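Local coordinates for Lin1909 protein (Listeria innocua, PDB 3FIJ) that binds manganese and probably hydrolyses gamma-glutamyl-gamma-aminobutyrate, as a class I glutamine amidotransferase-like protein, at residues Arg116-Val121 with Glu201-Asp206; Ser162-His167 with Val191-Ala196. One frame throughout, in Å; residues are numbered along the deposited sequence.

Interaction 1: residues Arg116-Val121 with Glu201-Asp206. With MN (manganese (II) ion), chain I.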
ATOM      1  N   ARG A 116      -7.067 -22.679 -17.856  1.00 12.63           N
ATOM      2  CA  ARG A 116      -6.167 -22.402 -18.970  1.00 14.96           C
ATOM      3  C   ARG A 116      -5.792 -23.708 -19.678  1.00 16.30           C
ATOM      4  O   ARG A 116      -5.795 -23.798 -20.912  1.00 16.31           O
ATOM      5  CB  ARG A 116      -4.905 -21.733 -18.432  1.00 15.29           C
ATOM      6  CG  ARG A 116      -3.714 -21.852 -19.348  1.00 17.78           C
ATOM      7  CD  ARG A 116      -2.423 -21.612 -18.588  1.00 18.26           C
ATOM      8  NE  ARG A 116      -1.301 -22.113 -19.367  1.00 21.99           N
ATOM      9  CZ  ARG A 116      -0.787 -21.488 -20.418  1.00 19.54           C
ATOM     10  NH1 ARG A 116      -1.292 -20.324 -20.803  1.00 16.73           N
ATOM     11  NH2 ARG A 116       0.203 -22.049 -21.100  1.00 20.13           N
ATOM     12  N   GLY A 117      -5.481 -24.720 -18.876  1.00 15.47           N
ATOM     13  CA  GLY A 117      -5.103 -26.018 -19.401  1.00 15.77           C
ATOM     14  C   GLY A 117      -6.004 -26.590 -20.478  1.00 15.36           C
ATOM     15  O   GLY A 117      -5.513 -27.060 -21.504  1.00 17.09           O
HETATM   16  N   MSE A 118      -7.310 -26.568 -20.246  1.00 14.03           N
HETATM   17  CA  MSE A 118      -8.284 -27.076 -21.206  1.00 13.99           C
HETATM   18  C   MSE A 118      -8.248 -26.228 -22.482  1.00 15.71           C
HETATM   19  O   MSE A 118      -8.506 -26.713 -23.582  1.00 13.50           O
HETATM   20  CB  MSE A 118      -9.690 -27.033 -20.592  1.00 14.34           C
HETATM   21  CG  MSE A 118     -10.801 -27.558 -21.494  1.00 15.21           C
HETATM   22 SE   MSE A 118     -12.582 -27.065 -20.836  1.00 24.39          SE
HETATM   23  CE  MSE A 118     -12.663 -25.251 -21.588  1.00 16.59           C
ATOM     24  N   GLN A 119      -7.941 -24.946 -22.326  1.00 16.71           N
ATOM     25  CA  GLN A 119      -7.870 -24.071 -23.480  1.00 17.54           C
ATOM     26  C   GLN A 119      -6.559 -24.284 -24.227  1.00 17.98           C
ATOM     27  O   GLN A 119      -6.493 -24.108 -25.448  1.00 18.47           O
ATOM     28  CB  GLN A 119      -8.012 -22.612 -23.052  1.00 14.62           C
ATOM     29  CG  GLN A 119      -9.376 -22.320 -22.466  1.00 17.37           C
ATOM     30  CD  GLN A 119      -9.599 -20.854 -22.206  1.00 15.52           C
ATOM     31  OE1 GLN A 119     -10.657 -20.454 -21.718  1.00 15.15           O
ATOM     32  NE2 GLN A 119      -8.601 -20.039 -22.527  1.00 17.23           N
ATOM     33  N   LEU A 120      -5.511 -24.659 -23.501  1.00 17.76           N
ATOM     34  CA  LEU A 120      -4.232 -24.899 -24.151  1.00 17.10           C
ATOM     35  C   LEU A 120      -4.331 -26.177 -24.997  1.00 17.49           C
ATOM     36  O   LEU A 120      -3.785 -26.255 -26.096  1.00 17.74           O
ATOM     37  CB  LEU A 120      -3.112 -25.025 -23.121  1.00 15.83           C
ATOM     38  CG  LEU A 120      -1.756 -25.273 -23.780  1.00 17.44           C
ATOM     39  CD1 LEU A 120      -0.719 -24.434 -23.108  1.00 20.03           C
ATOM     40  CD2 LEU A 120      -1.402 -26.758 -23.734  1.00 14.11           C
ATOM     41  N   VAL A 121      -5.035 -27.179 -24.488  1.00 17.82           N
ATOM     42  CA  VAL A 121      -5.203 -28.413 -25.237  1.00 17.12           C
ATOM     43  C   VAL A 121      -5.956 -28.089 -26.540  1.00 18.03           C
ATOM     44  O   VAL A 121      -5.508 -28.433 -27.632  1.00 18.67           O
ATOM     45  CB  VAL A 121      -5.979 -29.443 -24.392  1.00 15.58           C
ATOM     46  CG1 VAL A 121      -6.440 -30.621 -25.247  1.00 14.83           C
ATOM     47  CG2 VAL A 121      -5.099 -29.920 -23.266  1.00 12.96           C
ATOM     48  N   GLU A 201     -17.616 -25.585 -20.738  1.00 16.56           N
ATOM     49  CA  GLU A 201     -17.026 -25.800 -19.415  1.00 15.52           C
ATOM     50  C   GLU A 201     -16.234 -27.096 -19.277  1.00 15.43           C
ATOM     51  O   GLU A 201     -15.372 -27.211 -18.399  1.00 15.32           O
ATOM     52  CB  GLU A 201     -18.123 -25.756 -18.346  1.00 14.99           C
ATOM     53  CG  GLU A 201     -18.673 -24.362 -18.038  1.00 12.98           C
ATOM     54  CD  GLU A 201     -17.680 -23.459 -17.301  1.00 15.44           C
ATOM     55  OE1 GLU A 201     -16.996 -23.936 -16.366  1.00 14.09           O
ATOM     56  OE2 GLU A 201     -17.591 -22.259 -17.642  1.00 13.65           O
ATOM     57  N   ALA A 202     -16.520 -28.068 -20.136  1.00 15.59           N
ATOM     58  CA  ALA A 202     -15.820 -29.347 -20.090  1.00 15.84           C
ATOM     59  C   ALA A 202     -15.687 -29.983 -21.474  1.00 17.96           C
ATOM     60  O   ALA A 202     -16.634 -30.009 -22.269  1.00 19.23           O
ATOM     61  CB  ALA A 202     -16.541 -30.306 -19.135  1.00 13.31           C
ATOM     62  N   VAL A 203     -14.507 -30.513 -21.758  1.00 18.99           N
ATOM     63  CA  VAL A 203     -14.259 -31.143 -23.040  1.00 19.48           C
ATOM     64  C   VAL A 203     -13.625 -32.505 -22.815  1.00 21.94           C
ATOM     65  O   VAL A 203     -12.790 -32.665 -21.924  1.00 22.87           O
ATOM     66  CB  VAL A 203     -13.292 -30.293 -23.892  1.00 20.62           C
ATOM     67  CG1 VAL A 203     -13.045 -30.966 -25.249  1.00 19.04           C
ATOM     68  CG2 VAL A 203     -13.853 -28.891 -24.065  1.00 18.11           C
ATOM     69  N   GLU A 204     -14.036 -33.491 -23.606  1.00 22.90           N
ATOM     70  CA  GLU A 204     -13.465 -34.827 -23.512  1.00 23.81           C
ATOM     71  C   GLU A 204     -13.059 -35.273 -24.908  1.00 25.20           C
ATOM     72  O   GLU A 204     -13.478 -34.692 -25.905  1.00 23.86           O
ATOM     73  CB  GLU A 204     -14.469 -35.797 -22.888  1.00 23.22           C
ATOM     74  CG  GLU A 204     -14.837 -35.392 -21.463  1.00 25.59           C
ATOM     75  CD  GLU A 204     -15.861 -36.294 -20.803  1.00 26.11           C
ATOM     76  OE1 GLU A 204     -16.398 -35.893 -19.747  1.00 26.54           O
ATOM     77  OE2 GLU A 204     -16.126 -37.397 -21.328  1.00 26.79           O
ATOM     78  N   GLY A 205     -12.207 -36.283 -24.982  1.00 29.14           N
ATOM     79  CA  GLY A 205     -11.787 -36.751 -26.285  1.00 33.19           C
ATOM     80  C   GLY A 205     -12.586 -37.964 -26.707  1.00 36.78           C
ATOM     81  O   GLY A 205     -13.363 -38.521 -25.926  1.00 36.46           O
ATOM     82  N   ASP A 206     -12.416 -38.356 -27.961  1.00 41.15           N
ATOM     83  CA  ASP A 206     -13.074 -39.541 -28.493  1.00 45.04           C
ATOM     84  C   ASP A 206     -12.127 -40.095 -29.542  1.00 44.74           C
ATOM     85  O   ASP A 206     -11.784 -39.417 -30.508  1.00 43.85           O
ATOM     86  CB  ASP A 206     -14.445 -39.198 -29.089  1.00 48.39           C
ATOM     87  CG  ASP A 206     -14.356 -38.207 -30.215  1.00 52.22           C
ATOM     88  OD1 ASP A 206     -13.800 -37.108 -29.998  1.00 54.54           O
ATOM     89  OD2 ASP A 206     -14.849 -38.527 -31.317  1.00 54.72           O
TER
HETATM   90 MN    MN I 300     -16.885 -20.479 -16.166  1.00 15.60          MN
HETATM   91  O   HOH W   1     -15.717 -21.983 -14.940  1.00 13.41           O
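M118, a selenomethionine in this crystal, joins helix 116-124 to E201, A202 and V203 of strand 200-205. The helix directly follows the short strand 111-114 and C115, the topology expected of a nucleophile elbow in a class I glutamine amidotransferase-like fold; with H218 and E220, C115 would form a Cys-His-Glu triad, a role still unconfirmed. The helix and strand segments run at 43° to each other, with axes 9.6 Å apart at closest approach, a separation bridged by M118 from the helix and V203 from the strand. At the start of the helix, R116 turns to another neighbour, helix 91-106, where it forms salt bridges with D94 and E97 and where L120 also packs. The carbonyl O of R116 accepts L120 N at 2.7 Å, and G117 O accepts V121 N in the next helical bond. M118 points at the strand: CG lies anti to the backbone N (chi1 -179°) and chi2 is also extended, which carries SE outward before the chain bends at chi3. SE is 3.7 Å from E201 O and 3.9 Å from V203 CG2, and also packs over A202 CA, so it reaches backbone as well as side chain. The M118 and V203 side chains cross at about a right angle, and no hydrogen bond links the two segments. E201 starts its side chain away from the helix, and its carboxylate binds a manganese ion that H143, H154, S176 and H178 also ligate. A bend at chi2 (-70°) brings the carboxylate round so that OE2 binds the metal at 2.4 Å, while OE1, 3.5 Å from the ion, accepts a 2.7 Å hydrogen bond from the water that is itself bound to manganese.

Interaction 2: residues Ser162-His167 with Val191-Ala196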
ATOM      1  N   SER A 162     -21.210 -38.756 -20.672  1.00 23.41           N
ATOM      2  CA  SER A 162     -19.812 -38.360 -20.542  1.00 23.11           C
ATOM      3  C   SER A 162     -19.040 -38.891 -19.338  1.00 24.06           C
ATOM      4  O   SER A 162     -19.614 -39.296 -18.324  1.00 24.17           O
ATOM      5  CB  SER A 162     -19.707 -36.838 -20.536  1.00 24.56           C
ATOM      6  OG  SER A 162     -20.104 -36.319 -19.280  1.00 25.23           O
ATOM      7  N   GLU A 163     -17.717 -38.872 -19.471  1.00 23.22           N
ATOM      8  CA  GLU A 163     -16.822 -39.299 -18.410  1.00 21.71           C
ATOM      9  C   GLU A 163     -17.134 -38.407 -17.212  1.00 19.37           C
ATOM     10  O   GLU A 163     -17.227 -38.880 -16.079  1.00 19.41           O
ATOM     11  CB  GLU A 163     -15.372 -39.092 -18.847  1.00 22.48           C
ATOM     12  CG  GLU A 163     -14.305 -39.532 -17.848  1.00 27.57           C
ATOM     13  CD  GLU A 163     -14.068 -41.038 -17.849  1.00 29.13           C
ATOM     14  OE1 GLU A 163     -14.193 -41.652 -18.927  1.00 29.02           O
ATOM     15  OE2 GLU A 163     -13.739 -41.600 -16.779  1.00 32.22           O
ATOM     16  N   LEU A 164     -17.305 -37.115 -17.477  1.00 17.30           N
ATOM     17  CA  LEU A 164     -17.597 -36.144 -16.423  1.00 15.53           C
ATOM     18  C   LEU A 164     -18.784 -36.603 -15.600  1.00 17.01           C
ATOM     19  O   LEU A 164     -18.761 -36.532 -14.365  1.00 15.69           O
ATOM     20  CB  LEU A 164     -17.902 -34.767 -17.022  1.00 13.72           C
ATOM     21  CG  LEU A 164     -18.051 -33.630 -16.009  1.00 13.21           C
ATOM     22  CD1 LEU A 164     -16.743 -33.475 -15.233  1.00 11.22           C
ATOM     23  CD2 LEU A 164     -18.400 -32.331 -16.726  1.00 11.74           C
ATOM     24  N   ALA A 165     -19.812 -37.091 -16.295  1.00 18.66           N
ATOM     25  CA  ALA A 165     -21.035 -37.565 -15.654  1.00 20.75           C
ATOM     26  C   ALA A 165     -20.803 -38.724 -14.684  1.00 21.46           C
ATOM     27  O   ALA A 165     -21.667 -39.033 -13.868  1.00 22.87           O
ATOM     28  CB  ALA A 165     -22.072 -37.957 -16.720  1.00 21.40           C
ATOM     29  N   LYS A 166     -19.640 -39.361 -14.771  1.00 23.20           N
ATOM     30  CA  LYS A 166     -19.314 -40.462 -13.864  1.00 24.18           C
ATOM     31  C   LYS A 166     -18.928 -39.887 -12.508  1.00 24.74           C
ATOM     32  O   LYS A 166     -18.855 -40.606 -11.510  1.00 25.59           O
ATOM     33  CB  LYS A 166     -18.124 -41.271 -14.382  1.00 24.80           C
ATOM     34  CG  LYS A 166     -18.345 -41.992 -15.692  1.00 27.00           C
ATOM     35  CD  LYS A 166     -17.106 -42.792 -16.075  1.00 27.51           C
ATOM     36  CE  LYS A 166     -17.265 -43.456 -17.437  1.00 29.75           C
ATOM     37  NZ  LYS A 166     -16.031 -44.191 -17.848  1.00 31.19           N
ATOM     38  N   HIS A 167     -18.676 -38.582 -12.477  1.00 23.74           N
ATOM     39  CA  HIS A 167     -18.258 -37.946 -11.241  1.00 21.61           C
ATOM     40  C   HIS A 167     -19.108 -36.754 -10.809  1.00 21.29           C
ATOM     41  O   HIS A 167     -19.146 -36.412  -9.632  1.00 20.02           O
ATOM     42  CB  HIS A 167     -16.790 -37.541 -11.368  1.00 20.80           C
ATOM     43  CG  HIS A 167     -15.897 -38.653 -11.832  1.00 20.65           C
ATOM     44  ND1 HIS A 167     -15.528 -38.816 -13.153  1.00 21.68           N
ATOM     45  CD2 HIS A 167     -15.310 -39.667 -11.156  1.00 20.98           C
ATOM     46  CE1 HIS A 167     -14.755 -39.877 -13.267  1.00 20.26           C
ATOM     47  NE2 HIS A 167     -14.605 -40.415 -12.069  1.00 20.16           N
ATOM     48  N   VAL A 191     -17.735 -31.545 -26.445  1.00 24.18           N
ATOM     49  CA  VAL A 191     -18.038 -30.720 -25.287  1.00 24.52           C
ATOM     50  C   VAL A 191     -18.979 -31.565 -24.430  1.00 22.72           C
ATOM     51  O   VAL A 191     -19.914 -32.160 -24.956  1.00 22.25           O
ATOM     52  CB  VAL A 191     -18.754 -29.403 -25.713  1.00 23.81           C
ATOM     53  CG1 VAL A 191     -20.023 -29.735 -26.474  1.00 30.14           C
ATOM     54  CG2 VAL A 191     -19.111 -28.572 -24.496  1.00 25.56           C
ATOM     55  N   THR A 192     -18.728 -31.633 -23.123  1.00 20.97           N
ATOM     56  CA  THR A 192     -19.587 -32.416 -22.238  1.00 19.03           C
ATOM     57  C   THR A 192     -20.219 -31.599 -21.125  1.00 18.29           C
ATOM     58  O   THR A 192     -20.995 -32.124 -20.334  1.00 17.75           O
ATOM     59  CB  THR A 192     -18.827 -33.592 -21.605  1.00 20.02           C
ATOM     60  OG1 THR A 192     -17.636 -33.117 -20.962  1.00 21.75           O
ATOM     61  CG2 THR A 192     -18.467 -34.611 -22.669  1.00 18.04           C
ATOM     62  N   ALA A 193     -19.890 -30.312 -21.067  1.00 18.26           N
ATOM     63  CA  ALA A 193     -20.449 -29.430 -20.053  1.00 17.96           C
ATOM     64  C   ALA A 193     -20.509 -27.983 -20.541  1.00 18.82           C
ATOM     65  O   ALA A 193     -19.593 -27.501 -21.208  1.00 19.41           O
ATOM     66  CB  ALA A 193     -19.623 -29.512 -18.781  1.00 16.32           C
ATOM     67  N   ARG A 194     -21.595 -27.303 -20.193  1.00 18.17           N
ATOM     68  CA  ARG A 194     -21.814 -25.909 -20.555  1.00 17.83           C
ATOM     69  C   ARG A 194     -22.610 -25.211 -19.450  1.00 19.13           C
ATOM     70  O   ARG A 194     -23.320 -25.864 -18.672  1.00 18.38           O
ATOM     71  CB  ARG A 194     -22.648 -25.795 -21.838  1.00 18.95           C
ATOM     72  CG  ARG A 194     -21.980 -26.171 -23.136  1.00 20.39           C
ATOM     73  CD  ARG A 194     -23.011 -26.127 -24.263  1.00 19.17           C
ATOM     74  NE  ARG A 194     -22.575 -26.868 -25.446  1.00 21.85           N
ATOM     75  CZ  ARG A 194     -21.700 -26.419 -26.338  1.00 21.12           C
ATOM     76  NH1 ARG A 194     -21.161 -25.216 -26.191  1.00 21.09           N
ATOM     77  NH2 ARG A 194     -21.365 -27.177 -27.379  1.00 19.87           N
ATOM     78  N   THR A 195     -22.489 -23.887 -19.388  1.00 18.75           N
ATOM     79  CA  THR A 195     -23.266 -23.094 -18.438  1.00 18.09           C
ATOM     80  C   THR A 195     -24.478 -22.621 -19.243  1.00 18.23           C
ATOM     81  O   THR A 195     -24.440 -22.611 -20.479  1.00 18.22           O
ATOM     82  CB  THR A 195     -22.498 -21.859 -17.933  1.00 17.50           C
ATOM     83  OG1 THR A 195     -21.639 -21.386 -18.973  1.00 16.80           O
ATOM     84  CG2 THR A 195     -21.695 -22.189 -16.670  1.00 17.19           C
ATOM     85  N   ALA A 196     -25.535 -22.216 -18.545  1.00 17.20           N
ATOM     86  CA  ALA A 196     -26.778 -21.776 -19.186  1.00 16.69           C
ATOM     87  C   ALA A 196     -26.615 -20.793 -20.345  1.00 17.36           C
ATOM     88  O   ALA A 196     -27.553 -20.593 -21.131  1.00 16.75           O
ATOM     89  CB  ALA A 196     -27.724 -21.191 -18.136  1.00 12.33           C
TER
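S162 OG takes part in two hydrogen bonds: it accepts from A165 N at 3.1 Å, with an N-H...O angle of 152°, and donates to the backbone O of E159. The first makes an ST motif at the start of the turn 163-166, and with chi1 at 76° OG sits where A165 N can reach it. The same residue presses CB against T192 CG2 at 3.3 Å, tighter than usual carbon contact, with T192 CB also close. Next along the turn, L164 brings its CD2 branch to A193 CB at 3.7 Å, a purely apolar meeting. T192 and A193 can both direct their side chains at the turn because they form a classic beta bulge opposite A202, where two consecutive residues face one on strand 200-205. No hydrogen bond passes directly between 162-167 and 191-196. The carboxylate of E204 supplies a polar link: OE1 bonds to both L164 N and T192 OG1, bridging loop and strand, while OE2 adds a second hold on the loop at E163 N. Three donors converging on this buried carboxylate would favour its charged form, whereas the carbon contacts add no polar bond between the segments.

Overall arrangement
Both contacts are buried, but interaction 1 lies about 5 Å from the chain centre and interaction 2 about 13 Å, measured centre to centre. They meet through adjacent antiparallel strands of the mixed sheet, 200-205 and 189-195: A202 O is 2.8 Å from T192 N, a probable hydrogen bond, and A202 CB packs on A193 CB. Interaction 1 brings the helix against strand 200-205 chiefly through the long side chain of M118, without a hydrogen bond between its segments, and has the manganese ligand at one end; interaction 2 attaches the loop between strands 154-158 and 172-174 through close carbon contacts at a bulge and the hydrogen bonds of E204. In sequence, interaction 2 is nested within the loop that interaction 1 closes.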